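Local coordinates for L-lysine 6-oxidase (Marinomonas mediterranea, PDB 3WEU), which oxidises the epsilon-amino group of free L-lysine with a cysteine tryptophylquinone cofactor, releasing ammonium and the hydrogen peroxide that makes it antibacterial, at residues 62-65 with 71-74; 230-233 with 237-240; 319-324 with 340-345; 326-331 with 414-419; 600-605 with 650-655. All blocks are in the same frame, centred on the assembly; numbering follows the deposited sequence.

Contact 1. Residues 62-65 with 71-74; sequences VFKV and EELT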
# COMPACT_ATOMS: atom_id res chain seq x y z
N VAL A 62 42.45 2.63 11.31
CA VAL A 62 43.86 3.03 11.13
C VAL A 62 44.56 2.00 10.31
O VAL A 62 44.43 0.79 10.55
CB VAL A 62 44.58 3.17 12.48
CG1 VAL A 62 46.06 3.48 12.34
CG2 VAL A 62 43.88 4.23 13.32
N PHE A 63 45.31 2.45 9.30
CA PHE A 63 46.21 1.59 8.58
C PHE A 63 47.64 2.06 8.81
O PHE A 63 47.89 3.28 8.92
CB PHE A 63 45.97 1.64 7.07
CG PHE A 63 44.68 1.05 6.58
CD1 PHE A 63 43.55 1.79 6.59
CD2 PHE A 63 44.65 -0.21 5.97
CE1 PHE A 63 42.36 1.28 6.10
CE2 PHE A 63 43.46 -0.73 5.44
CZ PHE A 63 42.30 0.02 5.49
N LYS A 64 48.54 1.11 8.87
CA LYS A 64 49.99 1.32 9.13
C LYS A 64 50.75 0.62 8.01
O LYS A 64 50.24 -0.35 7.40
CB LYS A 64 50.36 0.73 10.42
CG LYS A 64 49.66 1.42 11.59
CD LYS A 64 50.16 0.88 12.93
CE LYS A 64 49.27 1.38 14.06
NZ LYS A 64 49.74 0.86 15.39
N VAL A 65 51.91 1.18 7.67
CA VAL A 65 52.74 0.61 6.61
C VAL A 65 54.06 0.27 7.26
O VAL A 65 54.55 0.98 8.17
CB VAL A 65 52.84 1.54 5.39
CG1 VAL A 65 53.33 2.91 5.83
CG2 VAL A 65 53.75 0.97 4.29
N GLU A 71 59.42 -3.08 10.35
CA GLU A 71 59.39 -1.87 11.15
C GLU A 71 58.38 -0.90 10.52
O GLU A 71 58.28 -0.81 9.31
CB GLU A 71 60.77 -1.23 11.22
CG GLU A 71 61.74 -2.02 12.10
CD GLU A 71 61.86 -1.45 13.53
OE1 GLU A 71 63.02 -1.14 13.94
OE2 GLU A 71 60.82 -1.30 14.24
N GLU A 72 57.65 -0.21 11.38
CA GLU A 72 56.65 0.67 10.98
C GLU A 72 57.36 1.85 10.37
O GLU A 72 58.29 2.43 10.94
CB GLU A 72 55.78 1.14 12.14
CG GLU A 72 54.56 1.90 11.60
CD GLU A 72 53.57 2.56 12.59
OE1 GLU A 72 53.84 2.65 13.82
OE2 GLU A 72 52.50 2.98 12.08
N LEU A 73 56.80 2.29 9.28
CA LEU A 73 57.18 3.57 8.65
C LEU A 73 56.15 4.64 8.90
O LEU A 73 54.95 4.46 8.64
CB LEU A 73 57.35 3.38 7.16
CG LEU A 73 58.39 2.32 6.76
CD1 LEU A 73 58.31 1.99 5.29
CD2 LEU A 73 59.81 2.78 7.08
N THR A 74 56.62 5.78 9.42
CA THR A 74 55.80 6.97 9.49
C THR A 74 56.57 8.17 8.90
O THR A 74 57.72 8.05 8.52
CB THR A 74 55.42 7.31 10.92
OG1 THR A 74 56.53 7.88 11.58
CG2 THR A 74 54.91 6.04 11.68
O HOH W 1 52.26 2.08 15.78
O HOH W 2 52.44 3.49 9.26
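K64 lies with its aliphatic stem against the carboxylate of E72: OE2 of E72 sits 3.3 Å from CD of K64, and CG is equally near. The lysine chain runs on extended past this point, so its ammonium overshoots the carboxylate, and K64 NZ stays 4.7 Å from E72 OE1. A water closes that gap, accepting from K64 NZ and donating to E72 OE1 at 2.6 Å. OE2 of E72 has a stronger partner elsewhere, a salt bridge to R192, which probably sets the carboxylate's position ahead of the lysine. Next along the strand comes V65, whose carbonyl O receives L73 N at 2.8 Å in a nearly straight bond, 168° at the hydrogen. Strands 58-66 and 72-73 thus make a small antiparallel hairpin at the surface of the N-terminal region, the second strand short and weakly bonded. The same V65 O has CA of E72 3.5 Å away as a CA-H...O contact. On the amide side of V65, a second water accepts from N at 2.9 Å and lies within bonding distance of E72 OE2 and L73 O. CG1 of V65 reaches over to CB of L73, 4.3 Å away, while its side chain also touches C228 of strand 223-232.

Contact 2. Residues 230-233 with 237-240; sequences VTYS and SETS
The ring of Y232 has CG1 of its own strand-mate V230 over one face, 3.7 Å above the plane and displaced toward the rim. At the ring's edge, close to its plane, lies OE1 of E238 from the partner strand. CA of S237 approaches obliquely, 4.1 Å from CD2 of Y232. The edge contact is a short hydrogen bond: Y232 OH donates to E238 OE1 at 2.5 Å, meeting the oxygen on its anti lone pair, the one turned away from the other carboxylate oxygen. Ring and carboxylate planes stand 46° apart. Y232 gets there because CG is anti to the carbonyl carbon (chi1 -57°), which folds the ring over toward the partner strand; E238 adopts the same first torsion and then extends, bringing its acid end to the hydroxyl. Such a short bond to a carboxylate should bias E238 toward its ionised form.

Beneath this clasp runs the beta hairpin of strands 223-232 and 237-247, closed by the four-residue connection 233-236, in the large mixed sheet of the N-terminal region. V230 and E238 form its hydrogen-bonded pair, with V230 N to E238 O at 2.9 Å and E238 N to V230 O at 3.0 Å. T231 and S237 follow as the non-hydrogen-bonded pair, on the other face of the sheet from V230 and E238, with OG1 of T231 4.1 Å from CB of S237. S237 also presses its backbone in, CA lying 3.1 Å from V230 O as a CA-H...O contact. L3, near the start of the chain, packs on V230, Y232 and E238 together.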
# COMPACT_ATOMS: atom_id res chain seq x y z
N VAL A 230 55.11 5.22 -0.38
CA VAL A 230 56.06 5.80 0.50
C VAL A 230 57.20 6.34 -0.37
O VAL A 230 57.80 5.57 -1.16
CB VAL A 230 56.69 4.71 1.38
CG1 VAL A 230 57.85 5.27 2.22
CG2 VAL A 230 55.59 4.13 2.32
N THR A 231 57.46 7.63 -0.23
CA THR A 231 58.49 8.28 -1.04
C THR A 231 59.66 8.54 -0.10
O THR A 231 59.51 9.18 0.96
CB THR A 231 57.94 9.55 -1.67
OG1 THR A 231 56.81 9.22 -2.49
CG2 THR A 231 59.02 10.26 -2.53
N TYR A 232 60.83 8.08 -0.50
CA TYR A 232 62.01 8.26 0.31
C TYR A 232 62.75 9.56 -0.04
O TYR A 232 62.40 10.22 -0.99
CB TYR A 232 62.91 7.08 0.14
CG TYR A 232 62.24 5.79 0.48
CD1 TYR A 232 62.07 5.40 1.81
CD2 TYR A 232 61.82 4.92 -0.52
CE1 TYR A 232 61.45 4.19 2.14
CE2 TYR A 232 61.20 3.71 -0.22
CZ TYR A 232 61.02 3.35 1.11
OH TYR A 232 60.42 2.15 1.37
N SER A 233 63.76 9.93 0.74
CA SER A 233 64.43 11.27 0.57
C SER A 233 64.99 11.51 -0.78
O SER A 233 65.10 12.64 -1.20
CB SER A 233 65.59 11.43 1.54
OG SER A 233 65.12 11.12 2.81
N SER A 237 60.51 5.45 -4.58
CA SER A 237 59.35 5.07 -3.80
C SER A 237 59.09 3.59 -3.87
O SER A 237 59.57 2.87 -4.77
CB SER A 237 58.17 5.85 -4.29
OG SER A 237 57.82 5.45 -5.57
N GLU A 238 58.30 3.15 -2.89
CA GLU A 238 57.66 1.82 -2.92
C GLU A 238 56.19 1.95 -2.68
O GLU A 238 55.73 2.90 -2.02
CB GLU A 238 58.31 0.89 -1.91
CG GLU A 238 59.72 0.53 -2.29
CD GLU A 238 60.37 -0.34 -1.24
OE1 GLU A 238 60.64 0.17 -0.17
OE2 GLU A 238 60.60 -1.52 -1.52
N THR A 239 55.44 0.99 -3.22
CA THR A 239 54.00 1.02 -3.16
C THR A 239 53.52 -0.32 -2.59
O THR A 239 54.11 -1.37 -2.87
CB THR A 239 53.43 1.24 -4.55
OG1 THR A 239 53.82 2.54 -5.01
CG2 THR A 239 51.91 1.15 -4.53
N SER A 240 52.46 -0.28 -1.79
CA SER A 240 51.88 -1.54 -1.30
C SER A 240 50.38 -1.29 -1.12
O SER A 240 49.92 -0.13 -1.17
CB SER A 240 52.62 -1.96 -0.04
OG SER A 240 51.97 -3.02 0.62

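Contact 3. Residues 319-324 with 340-345; sequences SGFFSF and MKYYNY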
# COMPACT_ATOMS: atom_id res chain seq x y z
N SER A 319 24.88 -24.89 25.94
CA SER A 319 25.54 -24.77 27.25
C SER A 319 26.44 -25.92 27.57
O SER A 319 27.48 -25.74 28.20
CB SER A 319 24.51 -24.48 28.36
OG SER A 319 23.74 -25.63 28.48
N GLY A 320 26.09 -27.12 27.15
CA GLY A 320 26.97 -28.27 27.39
C GLY A 320 28.33 -28.18 26.73
O GLY A 320 29.20 -28.97 27.05
N PHE A 321 28.51 -27.25 25.80
CA PHE A 321 29.72 -27.11 25.09
C PHE A 321 30.67 -26.11 25.74
O PHE A 321 31.80 -25.92 25.23
CB PHE A 321 29.46 -26.86 23.61
CG PHE A 321 28.67 -27.99 23.00
CD1 PHE A 321 29.34 -29.11 22.54
CD2 PHE A 321 27.28 -28.02 23.02
CE1 PHE A 321 28.64 -30.24 22.05
CE2 PHE A 321 26.57 -29.13 22.57
CZ PHE A 321 27.25 -30.25 22.07
N PHE A 322 30.23 -25.45 26.80
CA PHE A 322 31.16 -24.61 27.53
C PHE A 322 31.02 -24.83 29.05
O PHE A 322 31.37 -23.99 29.85
CB PHE A 322 31.08 -23.16 27.14
CG PHE A 322 29.73 -22.53 27.32
CD1 PHE A 322 29.46 -21.78 28.42
CD2 PHE A 322 28.76 -22.66 26.35
CE1 PHE A 322 28.22 -21.12 28.58
CE2 PHE A 322 27.52 -22.01 26.48
CZ PHE A 322 27.25 -21.24 27.59
N SER A 323 30.53 -25.98 29.41
CA SER A 323 30.25 -26.18 30.82
C SER A 323 31.46 -26.61 31.61
O SER A 323 31.48 -26.43 32.81
CB SER A 323 29.15 -27.19 31.03
OG SER A 323 29.54 -28.39 30.44
N PHE A 324 32.46 -27.12 30.94
CA PHE A 324 33.56 -27.85 31.58
C PHE A 324 32.98 -28.95 32.51
O PHE A 324 33.30 -29.11 33.71
CB PHE A 324 34.56 -26.89 32.29
CG PHE A 324 35.37 -26.02 31.34
CD1 PHE A 324 34.81 -24.80 30.79
CD2 PHE A 324 36.68 -26.38 30.99
CE1 PHE A 324 35.53 -23.99 29.89
CE2 PHE A 324 37.41 -25.57 30.09
CZ PHE A 324 36.82 -24.39 29.54
N MET A 340 35.41 -36.99 22.10
CA MET A 340 34.83 -37.45 20.86
C MET A 340 33.28 -37.21 20.84
O MET A 340 32.71 -36.90 19.79
CB MET A 340 35.08 -38.92 20.67
CG MET A 340 36.48 -39.30 20.33
SD MET A 340 36.97 -38.75 18.70
CE MET A 340 35.66 -39.28 17.74
N LYS A 341 32.65 -37.42 21.98
CA LYS A 341 31.22 -37.18 22.09
C LYS A 341 30.96 -35.68 21.80
O LYS A 341 30.05 -35.38 21.06
CB LYS A 341 30.68 -37.53 23.41
CG LYS A 341 29.15 -37.64 23.42
CD LYS A 341 28.69 -37.97 24.82
CE LYS A 341 27.57 -39.01 24.93
NZ LYS A 341 26.72 -38.99 23.73
N TYR A 342 31.75 -34.78 22.38
CA TYR A 342 31.64 -33.33 22.20
C TYR A 342 31.78 -33.00 20.71
O TYR A 342 30.95 -32.35 20.11
CB TYR A 342 32.74 -32.65 23.06
CG TYR A 342 32.82 -31.15 23.06
CD1 TYR A 342 33.13 -30.43 21.91
CD2 TYR A 342 32.61 -30.43 24.24
CE1 TYR A 342 33.22 -29.02 21.93
CE2 TYR A 342 32.66 -29.04 24.24
CZ TYR A 342 32.98 -28.34 23.10
OH TYR A 342 33.02 -26.96 23.12
N TYR A 343 32.82 -33.53 20.08
CA TYR A 343 33.07 -33.32 18.69
C TYR A 343 31.98 -33.88 17.76
O TYR A 343 31.61 -33.26 16.77
CB TYR A 343 34.41 -34.01 18.30
CG TYR A 343 34.66 -34.02 16.82
CD1 TYR A 343 35.10 -32.91 16.16
CD2 TYR A 343 34.46 -35.17 16.06
CE1 TYR A 343 35.36 -32.93 14.77
CE2 TYR A 343 34.70 -35.21 14.70
CZ TYR A 343 35.16 -34.07 14.05
OH TYR A 343 35.36 -34.07 12.67
N ASN A 344 31.48 -35.05 18.12
CA ASN A 344 30.50 -35.72 17.26
C ASN A 344 29.15 -35.03 17.30
O ASN A 344 28.29 -35.34 16.50
CB ASN A 344 30.38 -37.18 17.60
CG ASN A 344 31.53 -37.99 17.06
OD1 ASN A 344 32.03 -37.73 15.97
ND2 ASN A 344 31.76 -39.13 17.70
N TYR A 345 28.97 -34.05 18.21
CA TYR A 345 27.78 -33.22 18.17
C TYR A 345 27.87 -32.04 17.23
O TYR A 345 26.84 -31.31 17.03
CB TYR A 345 27.45 -32.74 19.58
CG TYR A 345 26.74 -33.73 20.49
CD1 TYR A 345 25.62 -34.48 20.03
CD2 TYR A 345 27.13 -33.91 21.80
CE1 TYR A 345 24.91 -35.35 20.91
CE2 TYR A 345 26.44 -34.79 22.67
CZ TYR A 345 25.33 -35.45 22.23
OH TYR A 345 24.67 -36.24 23.04
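Y342 turns a face of its ring to the edge of F321, and its hydroxyl ends on the backbone of the same residue: Y342 OH donates to F321 O at 2.6 Å, in the carbonyl plane and on a lone pair, with a C=O...O angle of 133°. The side chain leaves helix 336-344 with CG anti to the backbone N (chi1 -179°), a torsion that sends the phenol out from the helix to the 3-10 segment 319-321. CD1 of F321 stands over the middle of the Y342 ring, 3.6 Å above its plane. The pair is T-shaped, the edge of F321 toward the face of Y342, with centroids 5.0 Å apart and planes at 76°. CB of F321 lies beside the hydroxyl as well, 3.6 Å from Y342 OH, so one phenylalanine offers the tyrosine a carbonyl, a methylene and a ring edge at once.

The backbone O of Y342 then comes to the edge of the F321 ring, near its plane. Three residues on, Y345 points toward the 3-10 segment and closes on the far end of the same phenylalanine: CB of Y345 touches CZ of F321 at 3.5 Å. The two rings meet obliquely, their centroids 6.0 Å apart. Outside the two segments, M377 packs on F321, I303 of helix 295-308 on Y342, and the rings of Y328 and W416 each meet Y342 edge-to-face. F321, Y342 and Y345 form an aromatic cluster, which joins the end of helix 336-344 to the loop that leads into it.

Contact 4. Residues 326-331 with 414-419; sequences FDYRDG and GQWAEG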
# COMPACT_ATOMS: atom_id res chain seq x y z
N PHE A 326 33.48 -31.84 31.85
CA PHE A 326 34.67 -32.66 31.95
C PHE A 326 35.77 -31.71 31.56
O PHE A 326 35.53 -30.60 31.15
CB PHE A 326 34.66 -33.93 31.06
CG PHE A 326 34.51 -33.65 29.56
CD1 PHE A 326 35.63 -33.54 28.74
CD2 PHE A 326 33.24 -33.48 28.96
CE1 PHE A 326 35.48 -33.27 27.33
CE2 PHE A 326 33.11 -33.22 27.60
CZ PHE A 326 34.23 -33.19 26.78
N ASP A 327 36.98 -32.16 31.71
CA ASP A 327 38.13 -31.37 31.48
C ASP A 327 38.53 -31.26 30.02
O ASP A 327 39.08 -32.22 29.45
CB ASP A 327 39.29 -31.95 32.33
CG ASP A 327 40.48 -30.97 32.40
OD1 ASP A 327 40.50 -29.91 31.69
OD2 ASP A 327 41.40 -31.28 33.18
N TYR A 328 38.28 -30.11 29.39
CA TYR A 328 38.56 -29.91 27.97
C TYR A 328 40.08 -29.97 27.70
O TYR A 328 40.47 -30.24 26.56
CB TYR A 328 37.89 -28.62 27.38
CG TYR A 328 36.36 -28.55 27.54
CD1 TYR A 328 35.54 -29.71 27.57
CD2 TYR A 328 35.72 -27.35 27.79
CE1 TYR A 328 34.15 -29.61 27.78
CE2 TYR A 328 34.33 -27.26 27.96
CZ TYR A 328 33.58 -28.34 27.96
OH TYR A 328 32.26 -28.17 28.17
N ARG A 329 40.94 -29.79 28.71
CA ARG A 329 42.37 -29.75 28.50
C ARG A 329 42.99 -31.12 28.68
O ARG A 329 44.14 -31.31 28.38
CB ARG A 329 43.03 -28.74 29.48
CG ARG A 329 42.67 -27.29 29.14
CD ARG A 329 43.29 -26.25 30.13
NE ARG A 329 42.95 -24.86 29.74
CZ ARG A 329 41.81 -24.22 30.04
NH1 ARG A 329 40.86 -24.78 30.78
NH2 ARG A 329 41.57 -22.98 29.55
N ASP A 330 42.24 -32.08 29.18
CA ASP A 330 42.74 -33.47 29.33
C ASP A 330 42.79 -34.22 28.01
O ASP A 330 41.78 -34.63 27.48
CB ASP A 330 41.93 -34.16 30.41
CG ASP A 330 42.34 -35.62 30.67
OD1 ASP A 330 43.19 -36.17 30.00
OD2 ASP A 330 41.75 -36.23 31.51
N GLY A 331 44.00 -34.39 27.46
CA GLY A 331 44.30 -35.10 26.25
C GLY A 331 44.41 -36.59 26.37
O GLY A 331 44.56 -37.26 25.36
N GLY A 414 38.52 -31.76 15.62
CA GLY A 414 38.67 -33.20 15.48
C GLY A 414 40.05 -33.67 15.98
O GLY A 414 40.15 -34.77 16.52
N GLN A 415 41.10 -32.86 15.79
CA GLN A 415 42.39 -33.18 16.33
C GLN A 415 42.34 -33.16 17.86
O GLN A 415 42.87 -34.06 18.54
CB GLN A 415 43.45 -32.23 15.81
CG GLN A 415 43.74 -32.32 14.31
CD GLN A 415 44.02 -33.73 13.87
OE1 GLN A 415 43.09 -34.49 13.51
NE2 GLN A 415 45.29 -34.10 13.87
N TRP A 416 41.69 -32.17 18.42
CA TRP A 416 41.42 -32.14 19.82
C TRP A 416 40.71 -33.37 20.28
O TRP A 416 41.15 -34.01 21.28
CB TRP A 416 40.68 -30.84 20.23
CG TRP A 416 40.15 -30.82 21.60
CD1 TRP A 416 40.80 -30.45 22.76
CD2 TRP A 416 38.80 -31.07 21.99
NE1 TRP A 416 39.96 -30.54 23.83
CE2 TRP A 416 38.73 -30.94 23.39
CE3 TRP A 416 37.67 -31.49 21.31
CZ2 TRP A 416 37.56 -31.12 24.08
CZ3 TRP A 416 36.50 -31.72 22.02
CH2 TRP A 416 36.44 -31.51 23.37
N ALA A 417 39.65 -33.76 19.58
CA ALA A 417 38.88 -34.92 19.97
C ALA A 417 39.77 -36.21 19.98
O ALA A 417 39.69 -37.05 20.91
CB ALA A 417 37.76 -35.12 19.00
N GLU A 418 40.59 -36.32 18.94
CA GLU A 418 41.64 -37.38 18.89
C GLU A 418 42.71 -37.37 19.95
O GLU A 418 43.37 -38.38 20.11
CB GLU A 418 42.31 -37.44 17.54
CG GLU A 418 41.33 -37.78 16.43
CD GLU A 418 40.88 -39.25 16.43
OE1 GLU A 418 41.37 -40.07 17.21
OE2 GLU A 418 40.03 -39.55 15.61
N GLY A 419 42.91 -36.27 20.68
CA GLY A 419 43.98 -36.20 21.65
C GLY A 419 45.28 -35.62 21.05
O GLY A 419 46.27 -35.49 21.74
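W416 and Y328 meet through a hydrogen bond: the indole NE1 donates to the backbone O of Y328 at 2.8 Å. The N-H is almost straight on, 170° at the hydrogen, and the oxygen lies only 4° out of the indole plane, while NE1 in turn sits in the carbonyl plane. With its CG anti to the backbone N (chi1 169°), the tryptophan swings away from helix 407-418 so that its pyrrole edge faces the loop.

The apolar contacts lie along the six-membered ring of the indole. CB of Y328 is 4.2 Å from CZ2 of W416, and CZ of F326 is 4.4 Å from CH2, which lies near the plane of the phenylalanine ring at its edge. F326 and Y328 also pack on each other, CE1 of Y328 over a face of F326. The hydroxyl of Y328 is held elsewhere, by Q325 and the backbone N of F324. Backbone alone meets backbone at G331 and G419, where G331 O is 3.9 Å from CA of G419.

Two local motifs shape the partners. The loop makes a type I beta turn from D327 to D330, with D327 OD1 accepting R329 N at 3.0 Å in an Asx turn. That turn presents Y328 O to the indole beside the C-terminal end of helix 407-418, which finishes at G419 in a Schellman motif.

Contact 5. Residues 600-605 with 650-655; sequences LHSHLP and RNHELF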
# COMPACT_ATOMS: atom_id res chain seq x y z
N LEU A 600 11.75 4.84 33.52
CA LEU A 600 10.46 5.44 33.09
C LEU A 600 10.38 5.56 31.59
O LEU A 600 9.37 5.24 31.02
CB LEU A 600 10.26 6.81 33.75
CG LEU A 600 10.10 6.77 35.27
CD1 LEU A 600 10.06 8.21 35.76
CD2 LEU A 600 8.85 5.99 35.74
N HIS A 601 11.47 5.97 30.96
CA HIS A 601 11.41 6.16 29.50
C HIS A 601 11.44 4.84 28.75
O HIS A 601 10.91 4.75 27.64
CB HIS A 601 12.56 6.99 29.02
CG HIS A 601 12.33 8.44 29.26
ND1 HIS A 601 11.29 9.12 28.67
CD2 HIS A 601 12.95 9.31 30.10
CE1 HIS A 601 11.26 10.35 29.16
NE2 HIS A 601 12.25 10.49 30.02
N SER A 602 12.09 3.83 29.33
CA SER A 602 12.15 2.52 28.63
C SER A 602 10.95 1.64 29.04
O SER A 602 10.67 0.64 28.37
CB SER A 602 13.50 1.86 28.97
OG SER A 602 13.42 1.37 30.25
N HIS A 603 10.25 2.00 30.09
CA HIS A 603 9.07 1.29 30.64
C HIS A 603 9.39 -0.08 31.17
O HIS A 603 8.52 -0.91 31.28
CB HIS A 603 7.97 1.15 29.57
CG HIS A 603 7.63 2.45 28.96
ND1 HIS A 603 6.81 3.35 29.58
CD2 HIS A 603 8.13 3.07 27.88
CE1 HIS A 603 6.74 4.45 28.87
NE2 HIS A 603 7.53 4.31 27.83
N LEU A 604 10.65 -0.33 31.48
CA LEU A 604 11.01 -1.63 31.96
C LEU A 604 11.97 -1.54 33.12
O LEU A 604 12.86 -0.68 33.13
CB LEU A 604 11.71 -2.41 30.83
CG LEU A 604 10.82 -2.81 29.63
CD1 LEU A 604 11.70 -3.25 28.44
CD2 LEU A 604 9.79 -3.84 30.06
N PRO A 605 11.89 -2.51 34.01
CA PRO A 605 12.92 -2.68 35.07
C PRO A 605 14.18 -3.22 34.47
O PRO A 605 14.14 -3.79 33.37
CB PRO A 605 12.31 -3.67 36.01
CG PRO A 605 11.41 -4.54 35.09
CD PRO A 605 10.90 -3.61 34.03
N ARG A 650 20.25 3.02 24.33
CA ARG A 650 19.04 2.94 23.46
C ARG A 650 18.37 4.29 23.49
O ARG A 650 18.34 4.92 24.53
CB ARG A 650 18.06 1.88 23.99
CG ARG A 650 17.12 1.38 22.90
CD ARG A 650 16.07 0.40 23.36
NE ARG A 650 15.66 -0.50 22.28
CZ ARG A 650 14.45 -0.56 21.70
NH1 ARG A 650 13.42 0.15 22.11
NH2 ARG A 650 14.28 -1.39 20.71
N ASN A 651 17.83 4.77 22.37
CA ASN A 651 17.14 6.10 22.35
C ASN A 651 15.68 5.85 22.70
O ASN A 651 14.76 5.81 21.81
CB ASN A 651 17.32 6.78 21.02
CG ASN A 651 18.80 6.89 20.59
OD1 ASN A 651 19.70 6.59 21.29
ND2 ASN A 651 19.01 7.38 19.42
N HIS A 652 15.47 5.68 23.99
CA HIS A 652 14.17 5.24 24.48
C HIS A 652 13.09 6.27 24.14
O HIS A 652 11.91 5.91 23.93
CB HIS A 652 14.17 5.07 25.99
CG HIS A 652 15.10 4.02 26.47
ND1 HIS A 652 14.96 2.69 26.13
CD2 HIS A 652 16.22 4.11 27.24
CE1 HIS A 652 15.93 2.01 26.71
NE2 HIS A 652 16.71 2.85 27.39
N GLU A 653 13.51 7.53 24.04
CA GLU A 653 12.55 8.61 23.80
C GLU A 653 11.85 8.56 22.44
O GLU A 653 10.77 9.11 22.29
CB GLU A 653 13.21 9.98 24.04
CG GLU A 653 13.41 10.16 25.55
CD GLU A 653 13.69 11.63 26.00
OE1 GLU A 653 14.15 12.47 25.19
OE2 GLU A 653 13.47 11.97 27.18
N LEU A 654 12.47 7.87 21.49
CA LEU A 654 11.85 7.62 20.20
C LEU A 654 10.57 6.82 20.25
O LEU A 654 9.68 6.96 19.40
CB LEU A 654 12.85 6.93 19.29
CG LEU A 654 12.30 6.59 17.90
CD1 LEU A 654 12.00 7.87 17.12
CD2 LEU A 654 13.30 5.76 17.15
N PHE A 655 10.47 5.92 21.21
CA PHE A 655 9.46 4.89 21.16
C PHE A 655 8.28 5.30 22.03
O PHE A 655 8.46 5.93 23.06
CB PHE A 655 10.06 3.56 21.63
CG PHE A 655 11.17 3.07 20.79
CD1 PHE A 655 10.88 2.38 19.63
CD2 PHE A 655 12.48 3.28 21.12
CE1 PHE A 655 11.89 1.93 18.82
CE2 PHE A 655 13.50 2.90 20.29
CZ PHE A 655 13.21 2.15 19.16
O HOH W 3 10.79 3.60 25.14
O HOH W 4 7.82 6.18 25.70
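S602 sets its CB over a face of the H652 imidazole, displaced toward the ND1-CE1 side, 3.4 Å from the ring centroid and 18° off the normal, a close CH-pi contact. The other face of that ring carries CB of R650, so H652 is sandwiched between a residue of helix 596-602 and one of its own loop. The second ring of the contact, H601, has E653 over a face: OE2 of E653 is 3.4 Å from CE1 of H601, and CG adds a CH-pi contact at 4.2 Å from the centroid. Carboxylate and imidazole planes are 73° apart, and NE2 of H601 is not hydrogen-bonded to OE2. Between the two histidines, CB of H601 meets CB of H652 at 3.9 Å.

Two waters make up the next layer. One donates to both H601 O and H652 O, each at 2.8 Å, tying the last turn of the helix to the 3-10 segment 652-654. The other joins NE2 of H603, in its ring plane, to F655 O.

Further out, H652 NE2 is hydrogen-bonded to E593, which probably helps to fix the rotation of the sandwiched ring. S602 OG turns back to G598 O in the preceding helical turn; with OG between the backbone N and the carbonyl carbon (chi1 75°), the hydroxyl goes back to the helix while CB lies against H652. H603 stacks on F657, and H601 packs on S559 of the second subunit. No direct hydrogen bond spans the two segments: CH-pi contacts and bridging water join them, and the carboxylate above H601 would probably stabilise a positive charge on that imidazole.

From the N terminus, contact 1 closes a short hairpin between strands 58-66 and 72-73, and contact 2 closes another between strands 223-232 and 237-247. Both belong to the same mixed sheet, their centres 12 Å apart, and V65 CG2 touches V230 CG2 at 4.2 Å. Contacts 3 and 4 cross along the chain: 326-331 lies inside the loop closed by contact 3, whereas 414-419 comes after it. They also touch in space, with Y328 OH 3.1 Å from S323 N, and together gather the loop after helix 295-308 against helices 336-344 and 407-418. Contact 5 follows in series, closing a 44-residue excursion between helix 596-602 and the loop before strand 656-661, its nearest atoms about 23 Å from contact 3.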